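Local coordinates for protein putative epimerase (Burkholderia cenocepacia, PDB 4LW8) that probably acts as an NAD(P)-dependent epimerase on a sugar nucleotide in the biosynthesis of the lipopolysaccharide O-antigen, at residues S143-G146 and V147-E150; Y197-P200 and K201-A204; P304-L308 and D309-R313. All coordinates share one frame; numbering follows the deposited sequence.

Interaction 1 (S143-G146 and V147-E150)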
# COMPACT_ATOMS: atom_id res chain seq x y z
N SER A 143 7.36 13.13 9.71
CA SER A 143 7.42 14.34 8.89
C SER A 143 8.04 15.51 9.63
O SER A 143 7.80 15.70 10.82
CB SER A 143 6.04 14.75 8.40
OG SER A 143 6.18 15.81 7.46
N THR A 144 8.81 16.30 8.91
CA THR A 144 9.45 17.48 9.48
C THR A 144 8.59 18.73 9.30
O THR A 144 9.04 19.84 9.58
CB THR A 144 10.82 17.74 8.84
OG1 THR A 144 10.66 17.86 7.42
CG2 THR A 144 11.77 16.60 9.13
N ALA A 145 7.38 18.55 8.80
CA ALA A 145 6.55 19.69 8.41
C ALA A 145 5.91 20.43 9.59
O ALA A 145 5.20 21.42 9.37
CB ALA A 145 5.48 19.23 7.42
N GLY A 146 6.14 19.95 10.81
CA GLY A 146 5.57 20.57 12.00
C GLY A 146 4.07 20.34 12.19
O GLY A 146 3.67 19.52 13.01
N VAL A 147 3.25 21.08 11.45
CA VAL A 147 1.80 20.92 11.47
C VAL A 147 1.33 20.28 10.17
O VAL A 147 1.50 20.87 9.11
CB VAL A 147 1.07 22.28 11.64
CG1 VAL A 147 -0.45 22.08 11.61
CG2 VAL A 147 1.50 22.98 12.92
N LEU A 148 0.76 19.09 10.25
CA LEU A 148 0.41 18.34 9.05
C LEU A 148 -1.06 18.49 8.63
O LEU A 148 -1.97 18.27 9.44
CB LEU A 148 0.72 16.85 9.24
CG LEU A 148 2.06 16.53 9.89
CD1 LEU A 148 2.35 15.03 9.83
CD2 LEU A 148 3.18 17.31 9.25
N ASP A 149 -1.30 18.85 7.37
CA ASP A 149 -2.65 18.77 6.82
C ASP A 149 -2.71 17.59 5.85
O ASP A 149 -1.72 16.87 5.70
CB ASP A 149 -3.09 20.10 6.15
CG ASP A 149 -2.27 20.47 4.94
OD1 ASP A 149 -1.79 19.58 4.19
OD2 ASP A 149 -2.10 21.69 4.72
N GLU A 150 -3.85 17.38 5.20
CA GLU A 150 -4.06 16.17 4.40
C GLU A 150 -3.27 16.13 3.08
O GLU A 150 -3.25 15.10 2.41
CB GLU A 150 -5.55 15.98 4.10
CG GLU A 150 -6.38 15.62 5.32
CD GLU A 150 -6.79 16.82 6.15
OE1 GLU A 150 -6.43 17.96 5.79
OE2 GLU A 150 -7.46 16.62 7.19

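Interaction 2 (Y197-P200 and K201-A204)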
# COMPACT_ATOMS: atom_id res chain seq x y z
N TYR A 197 0.02 1.26 25.20
CA TYR A 197 0.16 2.62 24.73
C TYR A 197 0.79 3.50 25.82
O TYR A 197 0.69 3.21 27.01
CB TYR A 197 -1.20 3.18 24.30
CG TYR A 197 -1.75 2.54 23.03
CD1 TYR A 197 -2.45 1.34 23.09
CD2 TYR A 197 -1.59 3.14 21.79
CE1 TYR A 197 -2.97 0.75 21.95
CE2 TYR A 197 -2.11 2.56 20.64
CZ TYR A 197 -2.80 1.37 20.73
OH TYR A 197 -3.32 0.78 19.61
N LEU A 198 1.45 4.57 25.39
CA LEU A 198 2.26 5.39 26.30
C LEU A 198 1.46 6.08 27.42
O LEU A 198 1.79 5.94 28.60
CB LEU A 198 3.02 6.44 25.49
CG LEU A 198 3.98 7.27 26.33
CD1 LEU A 198 4.95 6.35 27.05
CD2 LEU A 198 4.72 8.26 25.46
N LEU A 199 0.43 6.84 27.08
CA LEU A 199 -0.31 7.58 28.11
C LEU A 199 -0.99 6.65 29.14
O LEU A 199 -0.92 6.92 30.34
CB LEU A 199 -1.33 8.54 27.46
CG LEU A 199 -0.84 10.00 27.32
CD1 LEU A 199 0.54 10.09 26.68
CD2 LEU A 199 -1.82 10.87 26.55
N PRO A 200 -1.64 5.54 28.69
CA PRO A 200 -2.14 4.61 29.71
C PRO A 200 -1.03 4.02 30.60
O PRO A 200 -1.26 3.76 31.79
CB PRO A 200 -2.82 3.52 28.88
CG PRO A 200 -3.31 4.27 27.66
CD PRO A 200 -2.20 5.24 27.36
N LYS A 201 0.16 3.83 30.05
CA LYS A 201 1.30 3.36 30.84
C LYS A 201 1.64 4.37 31.94
O LYS A 201 1.79 4.02 33.11
CB LYS A 201 2.50 3.10 29.93
CG LYS A 201 3.74 2.50 30.61
CD LYS A 201 4.97 2.63 29.69
CE LYS A 201 6.26 2.16 30.36
NZ LYS A 201 7.49 2.43 29.55
N LEU A 202 1.73 5.65 31.55
CA LEU A 202 1.99 6.74 32.48
C LEU A 202 0.89 6.82 33.54
O LEU A 202 1.17 6.92 34.74
CB LEU A 202 2.08 8.08 31.74
CG LEU A 202 3.44 8.56 31.24
CD1 LEU A 202 4.24 7.44 30.63
CD2 LEU A 202 3.24 9.67 30.22
N VAL A 203 -0.37 6.79 33.10
CA VAL A 203 -1.50 6.84 34.03
C VAL A 203 -1.47 5.66 35.01
O VAL A 203 -1.66 5.85 36.22
CB VAL A 203 -2.85 6.84 33.26
CG1 VAL A 203 -4.03 6.53 34.20
CG2 VAL A 203 -3.05 8.18 32.57
N ALA A 204 -1.20 4.46 34.51
CA ALA A 204 -1.14 3.27 35.36
C ALA A 204 -0.08 3.41 36.43
O ALA A 204 -0.30 3.05 37.59
CB ALA A 204 -0.88 2.02 34.52

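Interaction 3 (P304-L308 and D309-R313)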
# COMPACT_ATOMS: atom_id res chain seq x y z
N PRO A 304 -15.94 20.85 20.15
CA PRO A 304 -15.28 21.10 21.43
C PRO A 304 -14.09 20.17 21.59
O PRO A 304 -14.18 19.00 21.21
CB PRO A 304 -16.38 20.83 22.47
CG PRO A 304 -17.35 19.94 21.77
CD PRO A 304 -17.33 20.38 20.33
N VAL A 305 -12.99 20.69 22.13
CA VAL A 305 -11.82 19.88 22.43
C VAL A 305 -11.61 19.73 23.93
O VAL A 305 -11.36 20.71 24.63
CB VAL A 305 -10.53 20.48 21.83
CG1 VAL A 305 -9.30 19.64 22.23
CG2 VAL A 305 -10.65 20.58 20.31
N THR A 306 -11.72 18.50 24.41
CA THR A 306 -11.54 18.22 25.82
C THR A 306 -10.06 18.43 26.14
O THR A 306 -9.20 17.88 25.46
CB THR A 306 -11.94 16.76 26.14
OG1 THR A 306 -13.26 16.51 25.64
CG2 THR A 306 -11.87 16.47 27.64
N PRO A 307 -9.77 19.22 27.19
CA PRO A 307 -8.39 19.46 27.61
C PRO A 307 -7.72 18.16 28.00
O PRO A 307 -8.36 17.34 28.66
CB PRO A 307 -8.53 20.40 28.82
CG PRO A 307 -9.87 21.03 28.66
CD PRO A 307 -10.74 19.99 27.99
N LEU A 308 -6.46 17.96 27.63
CA LEU A 308 -5.79 16.70 27.94
C LEU A 308 -5.73 16.45 29.45
O LEU A 308 -5.85 15.30 29.89
CB LEU A 308 -4.37 16.68 27.34
CG LEU A 308 -3.58 15.35 27.42
CD1 LEU A 308 -4.31 14.22 26.72
CD2 LEU A 308 -2.20 15.51 26.81
N ASP A 309 -5.58 17.49 30.26
CA ASP A 309 -5.47 17.25 31.70
C ASP A 309 -6.81 16.70 32.25
O ASP A 309 -6.82 15.91 33.20
CB ASP A 309 -5.04 18.51 32.45
CG ASP A 309 -6.15 19.51 32.60
OD1 ASP A 309 -6.77 19.56 33.68
OD2 ASP A 309 -6.40 20.26 31.63
N GLU A 310 -7.93 17.11 31.65
CA GLU A 310 -9.22 16.50 31.99
C GLU A 310 -9.25 15.02 31.57
O GLU A 310 -9.65 14.15 32.34
CB GLU A 310 -10.36 17.25 31.30
CG GLU A 310 -11.74 16.71 31.63
CD GLU A 310 -12.86 17.53 31.00
OE1 GLU A 310 -12.69 18.77 30.85
OE2 GLU A 310 -13.91 16.94 30.66
N THR A 311 -8.80 14.73 30.36
CA THR A 311 -8.67 13.36 29.88
C THR A 311 -7.84 12.51 30.83
O THR A 311 -8.21 11.39 31.19
CB THR A 311 -8.02 13.31 28.49
OG1 THR A 311 -8.78 14.10 27.57
CG2 THR A 311 -7.91 11.86 27.98
N LEU A 312 -6.69 13.05 31.25
CA LEU A 312 -5.78 12.30 32.10
C LEU A 312 -6.39 12.08 33.49
O LEU A 312 -6.21 11.02 34.08
CB LEU A 312 -4.43 13.01 32.20
CG LEU A 312 -3.57 13.02 30.92
CD1 LEU A 312 -2.40 14.00 31.04
CD2 LEU A 312 -3.07 11.62 30.61
N ARG A 313 -7.10 13.07 34.01
CA ARG A 313 -7.71 12.94 35.33
C ARG A 313 -8.80 11.88 35.28
O ARG A 313 -8.94 11.06 36.19
CB ARG A 313 -8.30 14.27 35.82
CG ARG A 313 -8.74 14.23 37.28
CD ARG A 313 -9.26 15.57 37.78
NE ARG A 313 -8.21 16.58 37.90
CZ ARG A 313 -7.38 16.69 38.94
NH1 ARG A 313 -7.46 15.84 39.95
NH2 ARG A 313 -6.46 17.65 38.96
O HOH W 1 -7.88 15.64 25.44

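Interaction 1 (S143-G146 and V147-E150)
Leu148 reaches back over the turn that precedes it and lays its two methyl groups against Ser143 and Ala145, a small example of a strand residue covering the inside of its own approach. Its CB serves as a spacer, and neither it nor CG touches the side chains of the turn. The methyls do the touching. CD2 takes the tighter place, 3.5 Å from Ala145 CB and 3.8 Å from Ser143 OG, so it faces a methyl and a hydroxyl oxygen that lie side by side. Of the turn, CD1 meets the serine, 4.0 Å from Ser143 CB. With CG anti to the carbonyl carbon and beside the backbone N (chi1 -45°), the branch is swung back toward the residues that come before Leu148. From outside the turn, Tyr140 and Leu289 also lie against this buried leucine.

The polar side of Ser143 is held within the turn. Its OG accepts from Ala145 N at 3.3 Å, the bond of an ST turn, and thereby ties the hydroxyl to the backbone next to the leucine methyl. Two residues further on, Val147 N makes a weak hydrogen bond to Ala145 O, at 2.9 Å but with a bent N-H...O angle of 125°. Gly146, between them, has a positive phi of 73°, as in a classic gamma-turn, for which glycine is well suited. Val147 turns outward, its side chain touching Ser290 and Ser292. Backbone bonds of Gly146 and Leu148 to Ser290, and of Leu148 to Ser292, then carry the chain into parallel pairing with strand 288-291. The whole is an ST turn followed by a gamma-turn, leading into a short strand beside strand 288-291, in an enzyme of the NAD(P)-dependent epimerase/dehydratase family.

Interaction 2 (Y197-P200 and K201-A204)
Lys201 N closes the first turn of helix 198-207 by bonding to Tyr197 O, 3.1 Å away, and so shows how an alpha-helix starts from its N-cap: Tyr197 lends its carbonyl, and each following carbonyl takes the N-H four residues on. Pro200 fits this first turn well, since a residue there has no earlier helical carbonyl to bond and the missing N-H costs no bond of the helix. The CB of Lys201 rests 3.2 Å from Leu198 O. Beyond it the side chain runs fully extended away from the turn, past Ile213 and Phe280, to give its ammonium group to Ser214 O.

Leu202 comes next. Its N bonds to Leu198 O almost straight, with an N-H...O angle of 164°, and the same carbonyl oxygen lies against CD1 of Leu202 at 3.5 Å. That methyl also meets the CD1 of Leu198, 3.8 Å away, the two side chains crossing obliquely on one flank of the helix. Leu198 can get there because its CG stands anti to the backbone N (chi1 -175°), which carries the branch along the helix even though the side chain sets out away from the following turn. Both leucines pack on Leu257 and Leu215, between helix 257-268 and strand 212-215.

Val203 N donates to Leu199 O at 2.8 Å, nearly along the C=O axis, and CG2 of the valine comes alongside that oxygen. Met315 of helix 308-321 covers Pro200 and Val203 on this side, while Met319 reaches Val203 and Ala204. At Ala204 the same pattern holds: its N reaches Pro200 O at 2.8 Å, tilted 29° from the carbonyl plane, and its CB sits 3.3 Å from the same oxygen.

Interaction 3 (P304-L308 and D309-R313)
Pro307 and Thr311 set the first turn of helix 308-321, the backbone passing from an extended conformation at Thr306 and Pro307 into helical angles at Leu308. Thr311 N donates to Pro307 O at 3.1 Å, in the carbonyl plane, and Leu312 N follows with a 2.8 Å bond to Leu308 O. Pro307 thus holds the N-cap position. Around this helix start the side chains of Asp309, Glu310 and Thr311 meet the residues before it. Glu310 runs out extended, CG anti to the backbone N (chi1 -178°), and crosses Thr306 at about a right angle, its CD 3.7 Å from Thr306 CG2. OE1 of the same carboxylate comes to one atom of the proline ring, Pro307 CD, at 3.7 Å. Asp309 approaches the ring at another atom, with OD2 3.5 Å from Pro307 CB. Two carboxylates in a first helical turn would be favoured by the helix dipole. Thr311 points its hydroxyl back to the loop, where a water donates to both Thr306 O and Thr311 OG1, the latter at 2.8 Å; Asp226 of strand 221-226 is hydrogen-bonded to the same OG1. On the buried flank Leu308 meets Leu312, CG to CD1 at 4.0 Å, with Phe224 against the first leucine and Met263 and Ile267 of helix 257-268 against the second.

From the N terminus the three contacts follow in series, each a short local turn, and none crosses or encloses another. Interaction 1 stands apart, its centre about 25 Å from that of interaction 2 and about 23 Å from that of interaction 3. It brings the chain into strand 147-148, beside strand 288-291. Interactions 2 and 3 start two helices, 198-207 and 308-321, that pack on each other: Leu199 and Val203 of the first meet Leu308 and Leu312 of the second. Both helices also lean on helix 257-268. Interaction 3 rests on strand 221-226 as well, which pairs with strand 288-291, so an indirect path through the sheet joins it to interaction 1.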